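Long-range contacts in poly-beta-1,6-N-acetyl-D-glucosamine N-deacetylase (Aggregatibacter actinomycetemcomitans, PDB 4U10), which probably removes N-acetyl groups from poly-beta-1,6-N-acetyl-D-glucosamine in a metal-dependent way, through the polysaccharide deacetylase domain that this chain contains: residues Ser143-Leu148 against Val185-Arg190; Lys201-Met206 against Ser224-His229. All coordinates share one frame; numbering follows the deposited sequence.

Contact 1. Residues Ser143-Leu148 against Val185-Arg190. With ZN (zinc ion), chain C.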
ATOM      1  N   SER A 143       6.380   2.234   2.448  1.00 13.43           N
ATOM      2  CA  SER A 143       6.294   3.361   1.531  1.00 12.50           C
ATOM      3  C   SER A 143       5.300   3.098   0.436  1.00 13.86           C
ATOM      4  O   SER A 143       5.096   1.921   0.002  1.00 13.09           O
ATOM      5  CB  SER A 143       7.661   3.588   0.898  1.00 13.95           C
ATOM      6  OG  SER A 143       7.661   4.652  -0.002  1.00 15.22           O
ATOM      7  N   HIS A 144       4.757   4.216  -0.097  1.00 14.25           N
ATOM      8  CA  HIS A 144       3.892   4.235  -1.274  1.00 12.38           C
ATOM      9  C   HIS A 144       4.295   5.463  -2.098  1.00 12.02           C
ATOM     10  O   HIS A 144       3.460   6.074  -2.783  1.00 11.90           O
ATOM     11  CB  HIS A 144       2.450   4.374  -0.817  1.00 12.08           C
ATOM     12  CG  HIS A 144       1.396   3.913  -1.787  1.00 12.70           C
ATOM     13  ND1 HIS A 144       1.510   2.793  -2.587  1.00 13.07           N
ATOM     14  CD2 HIS A 144       0.116   4.327  -1.915  1.00 13.21           C
ATOM     15  CE1 HIS A 144       0.379   2.592  -3.221  1.00 14.15           C
ATOM     16  NE2 HIS A 144      -0.491   3.500  -2.811  1.00 14.72           N
ATOM     17  N   THR A 145       5.608   5.706  -2.132  1.00 12.01           N
ATOM     18  CA  THR A 145       6.322   6.832  -2.763  1.00 12.74           C
ATOM     19  C   THR A 145       6.120   8.067  -1.922  1.00 13.47           C
ATOM     20  O   THR A 145       5.327   8.038  -1.021  1.00 14.85           O
ATOM     21  CB  THR A 145       5.951   7.110  -4.260  1.00 12.55           C
ATOM     22  OG1 THR A 145       4.678   7.742  -4.296  1.00 13.45           O
ATOM     23  CG2 THR A 145       5.857   5.783  -5.028  1.00 12.56           C
ATOM     24  N   ASP A 146       6.990   9.072  -2.131  1.00 13.46           N
ATOM     25  CA  ASP A 146       6.826  10.343  -1.518  1.00 13.41           C
ATOM     26  C   ASP A 146       5.734  11.161  -2.244  1.00 13.10           C
ATOM     27  O   ASP A 146       4.713  11.538  -1.679  1.00 13.69           O
ATOM     28  CB  ASP A 146       8.166  11.127  -1.435  1.00 13.14           C
ATOM     29  CG  ASP A 146       8.117  12.198  -0.333  1.00 13.53           C
ATOM     30  OD1 ASP A 146       7.554  11.911   0.769  1.00 11.88           O
ATOM     31  OD2 ASP A 146       8.694  13.275  -0.552  1.00 14.61           O
ATOM     32  N   ASN A 147       5.982  11.444  -3.486  1.00 13.17           N
ATOM     33  CA  ASN A 147       5.064  12.210  -4.318  1.00 13.58           C
ATOM     34  C   ASN A 147       4.991  11.677  -5.770  1.00 13.92           C
ATOM     35  O   ASN A 147       5.023  12.430  -6.729  1.00 14.90           O
ATOM     36  CB  ASN A 147       5.462  13.674  -4.288  1.00 13.70           C
ATOM     37  CG  ASN A 147       4.473  14.552  -5.006  1.00 14.89           C
ATOM     38  OD1 ASN A 147       3.341  14.219  -5.087  1.00 14.68           O
ATOM     39  ND2 ASN A 147       4.922  15.612  -5.578  1.00 16.97           N
ATOM     40  N   LEU A 148       4.892  10.350  -5.923  1.00 13.63           N
ATOM     41  CA  LEU A 148       4.712   9.711  -7.237  1.00 12.22           C
ATOM     42  C   LEU A 148       3.420   8.866  -7.344  1.00 13.25           C
ATOM     43  O   LEU A 148       3.325   7.897  -8.141  1.00 11.78           O
ATOM     44  CB  LEU A 148       5.984   8.923  -7.600  1.00 12.49           C
ATOM     45  CG  LEU A 148       7.288   9.705  -7.815  1.00 11.46           C
ATOM     46  CD1 LEU A 148       8.473   8.764  -7.912  1.00 11.86           C
ATOM     47  CD2 LEU A 148       7.251  10.688  -8.996  1.00 12.72           C
ATOM     48  N   VAL A 185      14.767   7.484  -7.848  1.00 14.97           N
ATOM     49  CA  VAL A 185      15.679   7.314  -6.754  1.00 15.14           C
ATOM     50  C   VAL A 185      15.461   8.404  -5.700  1.00 14.85           C
ATOM     51  O   VAL A 185      15.390   8.117  -4.527  1.00 14.93           O
ATOM     52  CB  VAL A 185      17.141   7.352  -7.216  1.00 15.22           C
ATOM     53  CG1 VAL A 185      18.067   7.298  -6.000  1.00 15.04           C
ATOM     54  CG2 VAL A 185      17.415   6.159  -8.147  1.00 16.81           C
ATOM     55  N   GLN A 186      15.350   9.657  -6.090  1.00 15.65           N
ATOM     56  CA  GLN A 186      15.272  10.715  -5.057  1.00 16.95           C
ATOM     57  C   GLN A 186      13.927  10.731  -4.364  1.00 15.67           C
ATOM     58  O   GLN A 186      13.877  10.998  -3.164  1.00 14.25           O
ATOM     59  CB  GLN A 186      15.622  12.095  -5.615  1.00 18.08           C
ATOM     60  CG  GLN A 186      17.003  12.128  -6.320  1.00 22.88           C
ATOM     61  CD  GLN A 186      18.134  11.457  -5.507  1.00 24.57           C
ATOM     62  OE1 GLN A 186      19.136  10.986  -6.061  1.00 31.73           O
ATOM     63  NE2 GLN A 186      17.945  11.351  -4.241  1.00 26.34           N
ATOM     64  N   ASP A 187      12.847  10.481  -5.129  1.00 14.31           N
ATOM     65  CA  ASP A 187      11.516  10.441  -4.512  1.00 14.26           C
ATOM     66  C   ASP A 187      11.455   9.317  -3.473  1.00 14.15           C
ATOM     67  O   ASP A 187      11.021   9.553  -2.368  1.00 12.76           O
ATOM     68  CB  ASP A 187      10.417  10.233  -5.543  1.00 14.69           C
ATOM     69  CG  ASP A 187       9.038  10.262  -4.917  1.00 14.94           C
ATOM     70  OD1 ASP A 187       8.635   9.166  -4.488  1.00 12.23           O
ATOM     71  OD2 ASP A 187       8.446  11.366  -4.809  1.00 15.38           O
ATOM     72  N   PHE A 188      11.878   8.110  -3.848  1.00 13.37           N
ATOM     73  CA  PHE A 188      11.910   6.993  -2.919  1.00 12.57           C
ATOM     74  C   PHE A 188      12.772   7.214  -1.714  1.00 14.02           C
ATOM     75  O   PHE A 188      12.420   6.827  -0.610  1.00 14.75           O
ATOM     76  CB  PHE A 188      12.297   5.672  -3.604  1.00 12.80           C
ATOM     77  CG  PHE A 188      11.419   5.298  -4.763  1.00 13.00           C
ATOM     78  CD1 PHE A 188      10.178   5.895  -4.944  1.00 12.69           C
ATOM     79  CD2 PHE A 188      11.790   4.266  -5.631  1.00 11.72           C
ATOM     80  CE1 PHE A 188       9.380   5.577  -5.967  1.00 12.58           C
ATOM     81  CE2 PHE A 188      10.984   3.917  -6.684  1.00 12.41           C
ATOM     82  CZ  PHE A 188       9.739   4.559  -6.851  1.00 12.98           C
ATOM     83  N   SER A 189      13.945   7.776  -1.916  1.00 15.74           N
ATOM     84  CA  SER A 189      14.823   8.109  -0.836  1.00 16.35           C
ATOM     85  C   SER A 189      14.233   9.193   0.113  1.00 16.74           C
ATOM     86  O   SER A 189      14.323   9.054   1.321  1.00 13.95           O
ATOM     87  CB  SER A 189      16.161   8.553  -1.400  1.00 18.16           C
ATOM     88  OG  SER A 189      16.812   9.341  -0.455  1.00 20.72           O
ATOM     89  N   ARG A 190      13.570  10.223  -0.407  1.00 15.75           N
ATOM     90  CA  ARG A 190      12.847  11.151   0.484  1.00 15.04           C
ATOM     91  C   ARG A 190      11.705  10.494   1.273  1.00 14.02           C
ATOM     92  O   ARG A 190      11.431  10.862   2.398  1.00 13.95           O
ATOM     93  CB  ARG A 190      12.227  12.318  -0.293  1.00 17.48           C
ATOM     94  CG  ARG A 190      13.210  13.257  -0.980  1.00 19.74           C
ATOM     95  CD  ARG A 190      12.412  14.188  -1.916  1.00 23.15           C
ATOM     96  NE  ARG A 190      13.287  14.662  -2.947  1.00 29.29           N
ATOM     97  CZ  ARG A 190      13.008  14.844  -4.233  1.00 30.94           C
ATOM     98  NH1 ARG A 190      11.792  14.625  -4.726  1.00 28.06           N
ATOM     99  NH2 ARG A 190      14.005  15.294  -5.048  1.00 34.99           N
TER
HETATM  100 ZN    ZN C 401      -2.303   4.004  -3.738  1.00 14.83          ZN
HETATM  101  O   HOH W   1       9.198  13.925  -3.394  1.00 16.99           O
HETATM  102  O   HOH W   2       8.297  13.568  -6.557  1.00 15.25           O
HETATM  103  O   HOH W   3      -2.572   2.444  -4.746  1.00  6.17           O
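The carboxylate of Asp-187, on helix 177-199, receives two consecutive backbone N-H groups of the loop 143-148. Asp-146 N donates to OD1 of Asp-187 at 2.9 Å, on its syn side but 26° out of the carboxylate plane. Asn-147 N donates to the syn lone pair of Asp-187 OD2 at 2.8 Å. One bond to each oxygen fixes the rotation of the carboxylate. Its CG lies anti to the backbone N (chi1 -177°), which carries the group off the helix to the loop. Leu-148 closes the tight side: its CD1 lies 3.4 Å from Asp-187 CG, and the two side chains lie alongside each other, running opposite ways. Thr-145 CG2 and Leu-148 CD1 both approach Phe-188 CE1, the methyl of Thr-145 at 3.7 Å. Thr-145 OG1 accepts from Leu-148 N, an ST motif that holds the loop's turn.

The other side is wetter. Asp-146 OD2 only skirts Arg-190 CB, and the guanidinium plane is turned 61° from the carboxylate. One water lies within hydrogen-bonding distance of Asp-146 OD2, Asp-187 OD2 and Arg-190 NH1. Asp-146 OD1 turns to Ser-101 instead.

Next to this anchored turn, His-144 NE2 binds zinc at 2.1 Å. Asp-75 and His-149 complete the protein ligands, the Asp-His-His metal site of polysaccharide deacetylases.

Contact 2. Residues Lys201-Met206 against Ser224-His229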
ATOM      1  N   LYS A 201      11.673   3.676  12.181  1.00 31.95           N
ATOM      2  CA  LYS A 201      11.980   2.485  11.377  1.00 31.76           C
ATOM      3  C   LYS A 201      11.962   2.938   9.890  1.00 31.08           C
ATOM      4  O   LYS A 201      10.954   3.516   9.458  1.00 27.80           O
ATOM      5  CB  LYS A 201      10.882   1.432  11.536  1.00 33.18           C
ATOM      6  CG  LYS A 201      11.075   0.432  12.653  1.00 36.00           C
ATOM      7  CD  LYS A 201      10.281   0.795  13.873  1.00 37.67           C
ATOM      8  CE  LYS A 201       9.971  -0.433  14.711  1.00 41.16           C
ATOM      9  NZ  LYS A 201       9.285   0.003  15.951  1.00 44.37           N
ATOM     10  N   LYS A 202      13.055   2.752   9.151  1.00 28.81           N
ATOM     11  CA  LYS A 202      13.033   2.921   7.666  1.00 30.37           C
ATOM     12  C   LYS A 202      12.049   1.935   7.096  1.00 24.84           C
ATOM     13  O   LYS A 202      12.060   0.756   7.481  1.00 24.40           O
ATOM     14  CB  LYS A 202      14.381   2.575   7.011  1.00 32.09           C
ATOM     15  CG  LYS A 202      15.465   3.623   7.036  1.00 39.98           C
ATOM     16  CD  LYS A 202      16.751   3.010   6.445  1.00 41.16           C
ATOM     17  CE  LYS A 202      17.634   4.066   5.809  1.00 46.35           C
ATOM     18  NZ  LYS A 202      16.916   4.860   4.751  1.00 52.69           N
ATOM     19  N   PRO A 203      11.176   2.375   6.168  1.00 20.28           N
ATOM     20  CA  PRO A 203      10.356   1.345   5.607  1.00 17.78           C
ATOM     21  C   PRO A 203      11.171   0.262   4.887  1.00 17.13           C
ATOM     22  O   PRO A 203      12.191   0.561   4.262  1.00 14.59           O
ATOM     23  CB  PRO A 203       9.498   2.120   4.550  1.00 19.77           C
ATOM     24  CG  PRO A 203      10.347   3.313   4.183  1.00 18.75           C
ATOM     25  CD  PRO A 203      11.074   3.648   5.450  1.00 20.08           C
ATOM     26  N   ARG A 204      10.657  -0.963   4.842  1.00 15.93           N
ATOM     27  CA  ARG A 204      11.356  -2.037   4.157  1.00 16.16           C
ATOM     28  C   ARG A 204      10.479  -2.719   3.109  1.00 15.61           C
ATOM     29  O   ARG A 204      10.788  -3.801   2.591  1.00 18.89           O
ATOM     30  CB  ARG A 204      11.885  -3.036   5.185  1.00 18.14           C
ATOM     31  CG  ARG A 204      10.868  -3.455   6.177  1.00 18.11           C
ATOM     32  CD  ARG A 204      11.448  -4.373   7.284  1.00 19.34           C
ATOM     33  NE  ARG A 204      10.346  -4.730   8.177  1.00 16.97           N
ATOM     34  CZ  ARG A 204      10.451  -5.461   9.269  1.00 18.27           C
ATOM     35  NH1 ARG A 204      11.643  -5.916   9.632  1.00 17.01           N
ATOM     36  NH2 ARG A 204       9.351  -5.735   9.979  1.00 16.48           N
ATOM     37  N   ILE A 205       9.411  -2.044   2.729  1.00 15.14           N
ATOM     38  CA  ILE A 205       8.549  -2.472   1.667  1.00 14.66           C
ATOM     39  C   ILE A 205       8.234  -1.224   0.853  1.00 13.45           C
ATOM     40  O   ILE A 205       7.941  -0.200   1.400  1.00 11.79           O
ATOM     41  CB  ILE A 205       7.207  -3.039   2.210  1.00 14.09           C
ATOM     42  CG1 ILE A 205       7.392  -4.237   3.140  1.00 14.38           C
ATOM     43  CG2 ILE A 205       6.196  -3.425   1.130  1.00 13.86           C
ATOM     44  CD1 ILE A 205       6.166  -4.456   4.034  1.00 14.45           C
HETATM   45  N   MSE A 206       8.264  -1.376  -0.457  1.00 13.02           N
HETATM   46  CA  MSE A 206       7.636  -0.397  -1.387  1.00 13.30           C
HETATM   47  C   MSE A 206       6.361  -0.967  -1.880  1.00 11.85           C
HETATM   48  O   MSE A 206       6.324  -2.076  -2.472  1.00 14.30           O
HETATM   49  CB  MSE A 206       8.623   0.017  -2.458  1.00 13.20           C
HETATM   50  CG  MSE A 206       7.976   0.698  -3.686  1.00 13.09           C
HETATM   51 SE   MSE A 206       7.269   2.432  -3.075  1.00 14.62          SE
HETATM   52  CE  MSE A 206       8.901   3.407  -3.065  1.00 14.25           C
ATOM     53  N   SER A 224      17.082   2.360  -1.617  1.00 21.34           N
ATOM     54  CA  SER A 224      16.698   2.974  -0.338  1.00 22.23           C
ATOM     55  C   SER A 224      16.205   1.971   0.690  1.00 22.75           C
ATOM     56  O   SER A 224      15.625   2.361   1.695  1.00 26.79           O
ATOM     57  CB  SER A 224      15.694   4.105  -0.550  1.00 22.97           C
ATOM     58  OG  SER A 224      16.368   5.208  -1.130  1.00 24.26           O
ATOM     59  N   GLY A 225      16.484   0.699   0.468  1.00 19.87           N
ATOM     60  CA  GLY A 225      16.201  -0.341   1.449  1.00 21.26           C
ATOM     61  C   GLY A 225      14.902  -1.072   1.263  1.00 25.73           C
ATOM     62  O   GLY A 225      14.437  -1.725   2.187  1.00 25.57           O
HETATM   63  N   MSE A 226      14.289  -0.973   0.079  1.00 23.04           N
HETATM   64  CA  MSE A 226      13.011  -1.616  -0.152  1.00 23.08           C
HETATM   65  C   MSE A 226      13.180  -2.580  -1.292  1.00 24.28           C
HETATM   66  O   MSE A 226      12.889  -2.247  -2.491  1.00 23.81           O
HETATM   67  CB  MSE A 226      11.988  -0.531  -0.381  1.00 21.90           C
HETATM   68  CG  MSE A 226      11.998   0.414   0.809  1.00 22.67           C
HETATM   69 SE   MSE A 226      10.709   1.863   0.448  1.00 24.58          SE
HETATM   70  CE  MSE A 226      11.715   3.345  -0.082  1.00 19.58           C
ATOM     71  N   THR A 227      13.676  -3.772  -0.934  1.00 21.70           N
ATOM     72  CA  THR A 227      13.878  -4.864  -1.871  1.00 24.86           C
ATOM     73  C   THR A 227      12.600  -5.695  -1.983  1.00 22.60           C
ATOM     74  O   THR A 227      12.325  -6.255  -3.019  1.00 24.36           O
ATOM     75  CB  THR A 227      15.088  -5.746  -1.419  1.00 25.94           C
ATOM     76  OG1 THR A 227      16.270  -4.994  -1.609  1.00 33.78           O
ATOM     77  CG2 THR A 227      15.212  -6.969  -2.242  1.00 27.08           C
ATOM     78  N   HIS A 228      11.818  -5.749  -0.901  1.00 21.47           N
ATOM     79  CA  HIS A 228      10.450  -6.263  -0.966  1.00 20.96           C
ATOM     80  C   HIS A 228       9.493  -5.217  -1.530  1.00 16.57           C
ATOM     81  O   HIS A 228       9.393  -4.102  -1.037  1.00 17.13           O
ATOM     82  CB  HIS A 228       9.996  -6.752   0.403  1.00 20.00           C
ATOM     83  CG  HIS A 228      10.834  -7.870   0.917  1.00 21.32           C
ATOM     84  ND1 HIS A 228      10.680  -9.175   0.491  1.00 25.94           N
ATOM     85  CD2 HIS A 228      11.850  -7.878   1.797  1.00 21.24           C
ATOM     86  CE1 HIS A 228      11.600  -9.923   1.072  1.00 24.84           C
ATOM     87  NE2 HIS A 228      12.310  -9.157   1.879  1.00 20.38           N
ATOM     88  N   HIS A 229       8.780  -5.595  -2.561  1.00 15.90           N
ATOM     89  CA  HIS A 229       7.815  -4.704  -3.178  1.00 15.51           C
ATOM     90  C   HIS A 229       6.469  -5.380  -3.384  1.00 15.12           C
ATOM     91  O   HIS A 229       6.371  -6.541  -3.811  1.00 17.08           O
ATOM     92  CB  HIS A 229       8.432  -4.058  -4.448  1.00 15.28           C
ATOM     93  CG  HIS A 229       8.837  -5.025  -5.507  1.00 15.40           C
ATOM     94  ND1 HIS A 229       8.011  -5.379  -6.547  1.00 15.95           N
ATOM     95  CD2 HIS A 229      10.002  -5.681  -5.712  1.00 14.46           C
ATOM     96  CE1 HIS A 229       8.641  -6.213  -7.352  1.00 15.14           C
ATOM     97  NE2 HIS A 229       9.838  -6.438  -6.846  1.00 15.35           N
TER
HETATM   98  O   HOH W   4      13.617   2.529   3.432  1.00 19.51           O
HETATM   99  O   HOH W   5      13.176  -4.658   1.662  1.00 27.37           O
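Met-226, a selenomethionine, lies against the chain from Pro-203 to Met-206. Its CB packs 4.0 Å from Met-206 CB, beside the backbone N of that residue. CG of Met-226 comes 3.5 Å from Pro-203 O. SE of Met-226 then lies 3.6 Å from Ile-205 O and also touches Pro-203 CG. The tip, CE, ends near CE of Met-206, which is selenomethionine too. The chain is extended at chi2 (178°) and bends at chi3 (-102°), so the last methyl turns off the line of the earlier atoms. The two selenomethionine side chains cross at a slant.

The backbones come together further on. Met-206 N donates to His-228 O at 3.0 Å. Met-206 pairs with His-229 as parallel strands. CA-H...O contacts add to this, with His-229 CA 3.1 Å from Met-206 O and Ile-205 CA also meeting His-228 O.

Before the strands pair, two waters link the backbones. One water donates to both Pro-203 O and Ser-224 O. A second donates to Arg-204 O, at 2.7 Å, and to Gly-225 O, and accepts from His-228 N. Gly-225, at positive phi, is the C-prime residue of the Schellman motif that ends helix 215-222.

Strands 205-207 and 228-230 are the two strands of a beta-alpha-beta crossover through helix 215-222. Strand 228-230 is the middle one of a three-stranded parallel sheet, with 244-245 beyond it. Helix 177-199 lies by Pro-203 and Met-206. Trp-51 of helix 51-58 meets the His-228 ring edge-to-face and also packs on Arg-204 and Ile-205.

In the fold
Along the chain, both segments of contact 1 come before those of contact 2, and their centres are about 11 Å apart. Helix 177-199 supplies one side of contact 1 and leads along the chain into strand 205-207 of contact 2. The two contacts touch directly. Ser-143 N probably hydrogen-bonds to Ile-205 O, Phe-188 CD1 packs 3.4 Å from Met-206 CE, and Ser-189 meets Ser-224. The zinc-binding loop therefore runs beside strand 205-207, an outer strand of the small parallel sheet. Val-207 O, in this strand, accepts a hydrogen bond from His-144 ND1. All four segments belong to the polysaccharide deacetylase part of the protein, where helix 177-199 and strand 205-207 both contact the loop that carries the zinc ligand His-144.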